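Local coordinates for protein B-agarase (Agarivorans gilvus, PDB 5Z6P) that probably hydrolyses the beta-1,4-glycosidic linkages of agarose, as a beta-agarase of glycoside hydrolase family 50, at residues G516-D519 with G520-I524; A525-T528 with L529-A533; E544-K547 with T548-V552; V584-Y587 with A588-L591; A593-S596 with E597-V601. All coordinates share one frame; numbering follows the deposited sequence.

Interaction 1: G516-D519 with G520-I524; sequences GSID and GHYGI
With chi1 at 82°, the hydroxyl of Ser517 is folded between its own backbone N and carbonyl carbon, which turns OG to the start of the following helix, where it accepts from Gly520 N over 3.1 Å. His521 CB lies 3.1 Å from Ser517 O; chi1 of -173° then carries the imidazole away from it to the Tyr522 ring. The backbone carries the same link: His521 N donates to Ser517 O at 2.9 Å, and Tyr522 N to Ile518 O with an N-H...O angle of 165°. Ser517 is therefore the N-cap of the short helix 518-521, bonding to the third residue after it through its side chain and to the fourth through its carbonyl. One water bridges Gly516 and His521: it accepts from Gly516 N and lies 2.7 Å from His521 ND1. The imidazole lies face to face with the ring of Tyr522, whose CZ sits 3.4 Å above the centre of the His521 ring. Both polar tips run to Glu628, His521 NE2 to OE1 and Tyr522 OH to OE2, so one carboxylate holds the two rings at their ends. Ile518 CG2 approaches Tyr522 CD2 to 4.4 Å, and both side chains also touch Val584 on helix 581-609.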
# COMPACT_ATOMS: atom_id res chain seq x y z
N GLY A 516 -2.10 -15.38 11.00
CA GLY A 516 -1.57 -15.08 12.32
C GLY A 516 -2.51 -15.40 13.47
O GLY A 516 -2.12 -15.43 14.64
N SER A 517 -3.77 -15.62 13.14
CA SER A 517 -4.77 -16.00 14.11
C SER A 517 -5.85 -16.79 13.38
O SER A 517 -6.13 -16.49 12.22
CB SER A 517 -5.39 -14.76 14.78
OG SER A 517 -6.42 -14.20 13.97
N ILE A 518 -6.47 -17.75 14.05
CA ILE A 518 -7.50 -18.58 13.42
C ILE A 518 -8.67 -17.75 12.91
O ILE A 518 -9.10 -17.91 11.77
CB ILE A 518 -8.06 -19.64 14.38
CG1 ILE A 518 -6.94 -20.52 14.91
CG2 ILE A 518 -9.14 -20.48 13.68
CD1 ILE A 518 -6.28 -21.31 13.85
N ASP A 519 -9.18 -16.87 13.78
CA ASP A 519 -10.37 -16.11 13.46
C ASP A 519 -10.12 -15.14 12.32
O ASP A 519 -11.03 -14.84 11.55
CB ASP A 519 -10.88 -15.34 14.69
CG ASP A 519 -11.67 -16.23 15.64
OD1 ASP A 519 -12.90 -16.36 15.45
OD2 ASP A 519 -11.07 -16.78 16.58
N GLY A 520 -8.90 -14.63 12.22
CA GLY A 520 -8.55 -13.74 11.13
C GLY A 520 -8.35 -14.52 9.84
O GLY A 520 -8.96 -14.23 8.82
N HIS A 521 -7.49 -15.52 9.90
CA HIS A 521 -7.13 -16.34 8.76
C HIS A 521 -8.37 -16.96 8.09
O HIS A 521 -8.58 -16.81 6.89
CB HIS A 521 -6.14 -17.42 9.23
CG HIS A 521 -5.55 -18.25 8.13
ND1 HIS A 521 -4.35 -18.91 8.28
CD2 HIS A 521 -6.00 -18.55 6.89
CE1 HIS A 521 -4.08 -19.58 7.17
NE2 HIS A 521 -5.06 -19.37 6.31
N TYR A 522 -9.18 -17.65 8.89
CA TYR A 522 -10.33 -18.39 8.37
C TYR A 522 -11.66 -17.69 8.69
O TYR A 522 -12.71 -18.32 8.67
CB TYR A 522 -10.32 -19.82 8.94
CG TYR A 522 -9.07 -20.58 8.57
CD1 TYR A 522 -8.91 -21.11 7.30
CD2 TYR A 522 -8.02 -20.73 9.47
CE1 TYR A 522 -7.77 -21.76 6.93
CE2 TYR A 522 -6.86 -21.41 9.11
CZ TYR A 522 -6.75 -21.91 7.84
OH TYR A 522 -5.64 -22.58 7.45
N GLY A 523 -11.61 -16.39 8.96
CA GLY A 523 -12.80 -15.59 9.20
C GLY A 523 -13.96 -15.77 8.22
O GLY A 523 -15.11 -15.82 8.63
N ILE A 524 -13.65 -15.89 6.94
CA ILE A 524 -14.69 -16.08 5.93
C ILE A 524 -15.37 -17.44 6.10
O ILE A 524 -16.57 -17.57 5.94
CB ILE A 524 -14.12 -15.95 4.49
CG1 ILE A 524 -13.69 -14.50 4.20
CG2 ILE A 524 -15.13 -16.38 3.46
CD1 ILE A 524 -12.78 -14.38 2.97
O HOH W 1 -2.50 -18.18 10.17

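Interaction 2: A525-T528 with L529-A533; sequences AIHT and LGRSA
A water is shared by three side chains of this turn: it lies 2.7 Å from His527 ND1, donates to Thr528 OG1 at 2.7 Å, and accepts from Arg531 NH1 over a longer 3.2 Å. The water sits in the plane of the imidazole and in that of the guanidinium, at the edge of each, although the two planes are 54° apart. Arg531 reaches it because CG stands beside the backbone N and the chain then turns about the CG-CD bond (chi3 59°). That course carries the methylene CD past the imidazole, 3.8 Å from His527 CE1. His527 turns its other nitrogen, NE2, to Asp466, while the same Arg531 NH1 and Thr528 OG1 that hold the water also bond Gln461 O and Ile524 O.

Behind the side chains, helix 523-530 is ending. Leu529 N still makes a regular bond to Ala525 O, 3.0 Å with an N-H...O angle of 164°. Gly530 N splits between Ile526 O and His527 O, both bonds weak, and Arg531 N bonds back only three residues, to Thr528 O at 2.9 Å, from well above that carbonyl's plane. The frayed last turn thus passes from alpha-helical to tighter i-to-i+3 bonding. Leu529 CG rests 3.3 Å from Ala525 O, and its side chain packs on Tyr587 and Leu590 of helix 581-609. Since the water donates to the threonine while accepting from a cationic arginine, it is probably polarised, and it links His527, Thr528 and Arg531, among which no direct hydrogen bond between side chains is formed.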
# COMPACT_ATOMS: atom_id res chain seq x y z
N ALA A 525 -14.58 -18.46 6.42
CA ALA A 525 -15.14 -19.78 6.66
C ALA A 525 -16.03 -19.76 7.91
O ALA A 525 -17.16 -20.22 7.88
CB ALA A 525 -14.04 -20.81 6.81
N ILE A 526 -15.50 -19.20 8.99
CA ILE A 526 -16.17 -19.19 10.28
C ILE A 526 -17.49 -18.40 10.26
O ILE A 526 -18.51 -18.91 10.71
CB ILE A 526 -15.23 -18.64 11.37
CG1 ILE A 526 -14.00 -19.55 11.47
CG2 ILE A 526 -15.96 -18.51 12.71
CD1 ILE A 526 -12.91 -19.05 12.37
N HIS A 527 -17.46 -17.18 9.73
CA HIS A 527 -18.66 -16.36 9.66
C HIS A 527 -19.73 -16.98 8.77
O HIS A 527 -20.90 -17.03 9.14
CB HIS A 527 -18.33 -14.95 9.15
CG HIS A 527 -19.51 -14.03 9.17
ND1 HIS A 527 -20.30 -13.81 8.06
CD2 HIS A 527 -20.04 -13.29 10.17
CE1 HIS A 527 -21.27 -12.96 8.38
NE2 HIS A 527 -21.13 -12.64 9.65
N THR A 528 -19.33 -17.43 7.60
CA THR A 528 -20.26 -18.03 6.65
C THR A 528 -20.94 -19.29 7.22
O THR A 528 -22.14 -19.46 7.04
CB THR A 528 -19.55 -18.34 5.32
OG1 THR A 528 -19.09 -17.12 4.73
CG2 THR A 528 -20.49 -19.01 4.36
N LEU A 529 -20.19 -20.14 7.92
CA LEU A 529 -20.77 -21.28 8.63
C LEU A 529 -21.87 -20.84 9.61
O LEU A 529 -22.83 -21.57 9.87
CB LEU A 529 -19.69 -22.07 9.37
CG LEU A 529 -18.84 -23.02 8.53
CD1 LEU A 529 -17.67 -23.60 9.33
CD2 LEU A 529 -19.72 -24.12 7.96
N GLY A 530 -21.71 -19.64 10.15
CA GLY A 530 -22.70 -19.09 11.06
C GLY A 530 -23.99 -18.70 10.36
O GLY A 530 -25.00 -18.56 11.03
N ARG A 531 -23.96 -18.53 9.04
CA ARG A 531 -25.13 -18.09 8.29
C ARG A 531 -26.05 -19.23 7.85
O ARG A 531 -25.67 -20.40 7.83
CB ARG A 531 -24.68 -17.28 7.08
CG ARG A 531 -23.95 -15.99 7.48
CD ARG A 531 -23.41 -15.26 6.28
NE ARG A 531 -24.45 -14.88 5.33
CZ ARG A 531 -24.19 -14.36 4.15
NH1 ARG A 531 -22.93 -14.17 3.79
NH2 ARG A 531 -25.16 -14.02 3.31
N SER A 532 -27.28 -18.88 7.50
CA SER A 532 -28.22 -19.87 6.99
C SER A 532 -28.05 -20.11 5.48
O SER A 532 -27.87 -19.18 4.70
CB SER A 532 -29.65 -19.45 7.31
OG SER A 532 -29.84 -18.09 6.97
N ALA A 533 -28.11 -21.36 5.06
CA ALA A 533 -27.91 -21.66 3.64
C ALA A 533 -29.05 -21.14 2.74
O ALA A 533 -28.86 -21.03 1.53
CB ALA A 533 -27.71 -23.18 3.44
O HOH W 2 -20.29 -14.81 5.52

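Interaction 3: E544-K547 with T548-V552; sequences ELLK and TKYTV
The C-terminal end of helix 537-550 closes here, running into a classic gamma-turn centred on Thr551, whose phi is 66° and psi -58°; the turn is completed by Val552 N donating to Tyr550 O at 2.7 Å. The last full helical bond is Thr551 N to Lys547 O, 2.8 Å but bent, with an N-H...O angle of 135°. One turn earlier, Glu544 O takes two donors from a single residue: Thr548 N at 3.0 Å and Thr548 OG1 at 2.9 Å, arriving from opposite faces of the carbonyl plane. The hydroxyl stands beside its own backbone N, and Glu544 OE2 comes within 3.5 Å of it. On the side turned to helix 567-572, Leu546 and Tyr550 lie alongside each other and point the same way, CD2 to CE2 4.0 Å, while Lys549 CG lies 3.9 Å above one face of the ring, toward its rim. Lys549 NZ and Tyr550 OH both go to the carboxylate of Asp586 on helix 581-609. A water accepts from Lys547 NZ and donates to Thr551 O. The Lys547 ammonium thus lies near the carboxy end of the helix, where its charge would be expected to suit the helix dipole.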
# COMPACT_ATOMS: atom_id res chain seq x y z
N GLU A 544 -22.37 -28.99 1.48
CA GLU A 544 -22.19 -30.13 0.59
C GLU A 544 -20.74 -30.61 0.64
O GLU A 544 -20.47 -31.80 0.53
CB GLU A 544 -22.60 -29.77 -0.84
CG GLU A 544 -22.33 -30.86 -1.88
CD GLU A 544 -23.18 -32.13 -1.71
OE1 GLU A 544 -24.25 -32.10 -1.06
OE2 GLU A 544 -22.77 -33.17 -2.26
N LEU A 545 -19.81 -29.68 0.87
CA LEU A 545 -18.41 -30.04 1.03
C LEU A 545 -18.21 -30.90 2.30
O LEU A 545 -17.56 -31.93 2.25
CB LEU A 545 -17.53 -28.79 1.07
CG LEU A 545 -16.02 -28.98 1.01
CD1 LEU A 545 -15.31 -27.69 0.65
CD2 LEU A 545 -15.40 -29.55 2.31
N LEU A 546 -18.73 -30.44 3.43
CA LEU A 546 -18.60 -31.18 4.67
C LEU A 546 -19.35 -32.52 4.61
O LEU A 546 -18.89 -33.51 5.15
CB LEU A 546 -19.10 -30.33 5.84
CG LEU A 546 -18.21 -29.09 6.06
CD1 LEU A 546 -18.87 -28.00 6.90
CD2 LEU A 546 -16.86 -29.50 6.64
N LYS A 547 -20.51 -32.52 3.95
CA LYS A 547 -21.31 -33.74 3.82
C LYS A 547 -20.55 -34.77 2.97
O LYS A 547 -20.59 -35.95 3.23
CB LYS A 547 -22.66 -33.40 3.21
CG LYS A 547 -23.69 -34.49 3.24
CD LYS A 547 -25.05 -33.89 2.91
CE LYS A 547 -25.63 -34.48 1.65
NZ LYS A 547 -26.21 -35.83 1.85
N THR A 548 -19.83 -34.31 1.96
CA THR A 548 -19.02 -35.20 1.14
C THR A 548 -17.84 -35.77 1.93
O THR A 548 -17.51 -36.94 1.81
CB THR A 548 -18.52 -34.45 -0.11
OG1 THR A 548 -19.64 -34.18 -0.96
CG2 THR A 548 -17.48 -35.28 -0.87
N LYS A 549 -17.22 -34.93 2.76
CA LYS A 549 -16.14 -35.40 3.62
C LYS A 549 -16.61 -36.34 4.75
O LYS A 549 -15.99 -37.37 4.98
CB LYS A 549 -15.39 -34.23 4.23
CG LYS A 549 -14.37 -34.67 5.24
CD LYS A 549 -13.56 -33.52 5.77
CE LYS A 549 -12.36 -34.00 6.52
NZ LYS A 549 -11.65 -32.84 7.08
N TYR A 550 -17.69 -35.98 5.45
CA TYR A 550 -18.07 -36.71 6.67
C TYR A 550 -19.22 -37.71 6.46
O TYR A 550 -19.38 -38.62 7.27
CB TYR A 550 -18.44 -35.73 7.79
CG TYR A 550 -17.24 -34.98 8.33
CD1 TYR A 550 -16.32 -35.61 9.15
CD2 TYR A 550 -17.02 -33.66 8.01
CE1 TYR A 550 -15.22 -34.95 9.63
CE2 TYR A 550 -15.91 -32.97 8.49
CZ TYR A 550 -15.01 -33.63 9.31
OH TYR A 550 -13.92 -32.98 9.81
N THR A 551 -19.98 -37.54 5.39
CA THR A 551 -21.12 -38.39 5.01
C THR A 551 -22.32 -38.33 5.97
O THR A 551 -23.43 -38.02 5.56
CB THR A 551 -20.73 -39.87 4.84
OG1 THR A 551 -19.46 -39.97 4.17
CG2 THR A 551 -21.79 -40.59 4.02
N VAL A 552 -22.09 -38.65 7.24
CA VAL A 552 -23.14 -38.57 8.24
C VAL A 552 -22.79 -37.48 9.25
O VAL A 552 -21.61 -37.22 9.53
CB VAL A 552 -23.36 -39.94 8.97
CG1 VAL A 552 -23.86 -41.00 7.98
CG2 VAL A 552 -22.08 -40.41 9.62
O HOH W 3 -24.48 -38.02 2.86

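Interaction 4: V584-Y587 with A588-L591; sequences VEDY and ALLL
Leu590 wraps its root around the carbonyl of Asp586. Its CB lies 3.6 Å from Asp586 O, CG closes to 3.2 Å of the same oxygen, and CD1 is 3.7 Å from it, a tight approach that follows from CG standing beside the backbone N. CD1 then meets Leu529 of helix 523-530, and CD2 meets Leu545 of helix 537-550. The same carbonyl also receives Leu590 N, at 2.9 Å and nearly in line with the C=O bond. One residue back, Leu589 has the same torsions but, a helical step round, its CD1 passes 3.9 Å from Asp586 OD1. Paired with the Lys549 ammonium and bonded to Tyr550 and Trp560, this buried acid is probably ionised. The Tyr587 ring lies back over the preceding turn, with Val584 N off one face near the rim; its OH bonds His579 ND1, and the His579 ring meets it with planes about 80° apart. Leu591 N closes the turn on Tyr587 O at 2.8 Å. Four successive i-to-i+4 bonds, with angles of 161° to 165°, mark regular alpha-helix, here a stretch of helix 581-609 whose apolar residues pack against helices 523-530 and 537-550.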
# COMPACT_ATOMS: atom_id res chain seq x y z
N VAL A 584 -10.16 -26.63 11.89
CA VAL A 584 -9.30 -25.72 11.14
C VAL A 584 -8.90 -26.34 9.80
O VAL A 584 -8.88 -25.66 8.79
CB VAL A 584 -8.05 -25.32 11.95
CG1 VAL A 584 -7.04 -24.59 11.08
CG2 VAL A 584 -8.46 -24.42 13.13
N GLU A 585 -8.61 -27.64 9.78
CA GLU A 585 -8.45 -28.34 8.50
C GLU A 585 -9.67 -28.12 7.60
O GLU A 585 -9.53 -27.84 6.42
CB GLU A 585 -8.23 -29.84 8.72
CG GLU A 585 -6.81 -30.23 9.14
CD GLU A 585 -6.76 -31.58 9.86
OE1 GLU A 585 -5.72 -31.88 10.49
OE2 GLU A 585 -7.75 -32.34 9.80
N ASP A 586 -10.86 -28.23 8.17
CA ASP A 586 -12.10 -28.00 7.43
C ASP A 586 -12.25 -26.53 7.00
O ASP A 586 -12.66 -26.26 5.88
CB ASP A 586 -13.32 -28.45 8.26
CG ASP A 586 -13.41 -29.98 8.37
OD1 ASP A 586 -12.92 -30.65 7.46
OD2 ASP A 586 -13.96 -30.50 9.36
N TYR A 587 -11.92 -25.58 7.87
CA TYR A 587 -11.96 -24.16 7.47
C TYR A 587 -11.09 -23.94 6.24
O TYR A 587 -11.47 -23.21 5.33
CB TYR A 587 -11.49 -23.22 8.61
CG TYR A 587 -12.27 -23.31 9.90
CD1 TYR A 587 -13.57 -23.80 9.93
CD2 TYR A 587 -11.70 -22.90 11.10
CE1 TYR A 587 -14.28 -23.88 11.13
CE2 TYR A 587 -12.38 -22.98 12.28
CZ TYR A 587 -13.67 -23.47 12.30
OH TYR A 587 -14.31 -23.55 13.49
N ALA A 588 -9.92 -24.57 6.21
CA ALA A 588 -9.01 -24.47 5.07
C ALA A 588 -9.65 -24.99 3.77
O ALA A 588 -9.58 -24.34 2.74
CB ALA A 588 -7.73 -25.23 5.35
N LEU A 589 -10.27 -26.17 3.83
CA LEU A 589 -10.98 -26.71 2.68
C LEU A 589 -12.06 -25.73 2.18
O LEU A 589 -12.20 -25.49 1.00
CB LEU A 589 -11.64 -28.05 3.02
CG LEU A 589 -10.75 -29.25 3.38
CD1 LEU A 589 -11.62 -30.42 3.82
CD2 LEU A 589 -9.86 -29.64 2.20
N LEU A 590 -12.83 -25.21 3.13
CA LEU A 590 -13.94 -24.31 2.82
C LEU A 590 -13.42 -23.02 2.17
O LEU A 590 -13.94 -22.61 1.16
CB LEU A 590 -14.74 -23.99 4.08
CG LEU A 590 -15.41 -25.19 4.77
CD1 LEU A 590 -16.10 -24.80 6.07
CD2 LEU A 590 -16.40 -25.89 3.84
N LEU A 591 -12.39 -22.40 2.76
CA LEU A 591 -11.83 -21.15 2.23
C LEU A 591 -11.31 -21.35 0.81
O LEU A 591 -11.63 -20.57 -0.10
CB LEU A 591 -10.71 -20.62 3.15
CG LEU A 591 -10.01 -19.33 2.79
CD1 LEU A 591 -10.98 -18.17 2.69
CD2 LEU A 591 -8.89 -19.03 3.79

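Interaction 5: A593-S596 with E597-V601; sequences AFAS and EYFRV
The helix slackens and then tightens across this turn: Glu597 N reaches Ala593 O at a weak 3.3 Å and Tyr598 N is equally weak to Phe594 O, whereas Phe599 N bonds Ala595 O firmly at 3.0 Å, with an N-H...O angle of 168°, and Arg600 N bonds Ser596 O. Phe599 carries the apolar contact. Its CG stands beside the backbone N, so the ring is laid back along the preceding turn, bringing CD2 to 3.2 Å from Ala595 O and CE2 to 4.2 Å from Ala595 CB. Tyr598 takes the other torsion, CG anti to the backbone N (chi1 166°), and sends its CD2 over the centre of the Phe599 ring, 3.6 Å above its plane; seen from Tyr598, Phe599 CE1 lies at the ring's edge. Trp512 lies against both rings, edge-to-face with Tyr598, and Tyr598 OH bonds Asp507.

On the other side of the helix, Glu597 and Arg600 form a salt bridge one turn apart. The guanidinium is met side-on, NE giving a 3.0 Å bond to OE1 and NH2 a 3.0 Å bond to OE2, both nearly in the guanidinium plane. The NH2 bond comes in on the syn side of the carboxylate, whereas NE approaches from above it. Bends at chi2 of Glu597 and at chi3 of Arg600 bring the two flat groups together. Ser596 OG bonds Glu592 O and Lys635 NZ. The i-to-i+3 pair sits on the long helix 581-609, the last helix before strand 614-615, consistent with one of the outer helices of the (beta/alpha)8 barrel expected of family 50 enzymes.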
# COMPACT_ATOMS: atom_id res chain seq x y z
N ALA A 593 -12.14 -23.71 -1.35
CA ALA A 593 -13.25 -23.96 -2.29
C ALA A 593 -13.96 -22.65 -2.67
O ALA A 593 -14.29 -22.41 -3.82
CB ALA A 593 -14.26 -24.96 -1.72
N PHE A 594 -14.21 -21.81 -1.68
CA PHE A 594 -14.82 -20.51 -1.92
C PHE A 594 -14.00 -19.68 -2.91
O PHE A 594 -14.51 -19.26 -3.94
CB PHE A 594 -14.98 -19.74 -0.59
CG PHE A 594 -15.21 -18.26 -0.77
CD1 PHE A 594 -16.40 -17.78 -1.29
CD2 PHE A 594 -14.25 -17.35 -0.37
CE1 PHE A 594 -16.62 -16.42 -1.43
CE2 PHE A 594 -14.45 -15.99 -0.51
CZ PHE A 594 -15.64 -15.53 -1.05
N ALA A 595 -12.72 -19.45 -2.59
CA ALA A 595 -11.86 -18.66 -3.44
C ALA A 595 -11.70 -19.27 -4.82
O ALA A 595 -11.69 -18.55 -5.81
CB ALA A 595 -10.50 -18.47 -2.78
N SER A 596 -11.60 -20.59 -4.91
CA SER A 596 -11.41 -21.23 -6.23
C SER A 596 -12.53 -20.88 -7.20
O SER A 596 -12.29 -20.66 -8.39
CB SER A 596 -11.29 -22.75 -6.09
OG SER A 596 -10.14 -23.11 -5.36
N GLU A 597 -13.77 -20.82 -6.69
CA GLU A 597 -14.89 -20.45 -7.54
C GLU A 597 -14.87 -18.97 -7.94
O GLU A 597 -15.26 -18.65 -9.04
CB GLU A 597 -16.22 -20.76 -6.85
CG GLU A 597 -17.45 -20.59 -7.75
CD GLU A 597 -17.58 -21.66 -8.85
OE1 GLU A 597 -16.73 -22.56 -8.95
OE2 GLU A 597 -18.56 -21.60 -9.62
N TYR A 598 -14.44 -18.08 -7.05
CA TYR A 598 -14.26 -16.68 -7.47
C TYR A 598 -13.30 -16.64 -8.68
O TYR A 598 -13.60 -16.06 -9.71
CB TYR A 598 -13.73 -15.81 -6.33
CG TYR A 598 -13.20 -14.44 -6.79
CD1 TYR A 598 -14.04 -13.35 -6.91
CD2 TYR A 598 -11.85 -14.27 -7.09
CE1 TYR A 598 -13.55 -12.09 -7.34
CE2 TYR A 598 -11.35 -13.05 -7.50
CZ TYR A 598 -12.19 -11.96 -7.63
OH TYR A 598 -11.66 -10.76 -8.06
N PHE A 599 -12.14 -17.27 -8.54
CA PHE A 599 -11.14 -17.18 -9.59
C PHE A 599 -11.59 -17.91 -10.85
O PHE A 599 -11.27 -17.46 -11.95
CB PHE A 599 -9.79 -17.71 -9.09
CG PHE A 599 -9.13 -16.81 -8.06
CD1 PHE A 599 -8.67 -15.55 -8.42
CD2 PHE A 599 -8.98 -17.22 -6.75
CE1 PHE A 599 -8.06 -14.71 -7.48
CE2 PHE A 599 -8.39 -16.39 -5.80
CZ PHE A 599 -7.93 -15.12 -6.18
N ARG A 600 -12.36 -18.98 -10.70
CA ARG A 600 -12.87 -19.74 -11.85
C ARG A 600 -13.85 -18.91 -12.66
O ARG A 600 -13.76 -18.85 -13.89
CB ARG A 600 -13.56 -21.07 -11.40
CG ARG A 600 -13.98 -22.00 -12.56
CD ARG A 600 -14.70 -23.32 -12.09
NE ARG A 600 -16.11 -23.05 -11.83
CZ ARG A 600 -17.08 -23.16 -12.73
NH1 ARG A 600 -16.83 -23.58 -13.96
NH2 ARG A 600 -18.32 -22.84 -12.39
N VAL A 601 -14.78 -18.24 -11.97
CA VAL A 601 -15.81 -17.48 -12.67
C VAL A 601 -15.18 -16.28 -13.40
O VAL A 601 -15.46 -16.06 -14.58
CB VAL A 601 -16.92 -16.99 -11.71
CG1 VAL A 601 -17.83 -16.03 -12.42
CG2 VAL A 601 -17.73 -18.19 -11.16

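Overall arrangement
Helix 581-609 is the common partner: interactions 4 and 5 lie on it in series, centres 14 Å apart. Interaction 1 packs on interaction 4 through Tyr522 CE1, 3.5 Å from Ala588 CA. Interaction 2 meets interaction 4 where Leu529 CD1 touches Leu590 CD1 at 3.8 Å, and interaction 3 does so by charge, Lys549 NZ to Asp586 OD1 at 2.6 Å. Leu545 CD1 of interaction 3 continues to Ala593 CB of interaction 5, also 3.8 Å away. Interactions 1 and 3 stay apart, nearest atoms about 11 Å. All five lie in the catalytic region related to family 42 beta-galactosidases. The cluster is helix packing, probably on the outer layer of the catalytic barrel.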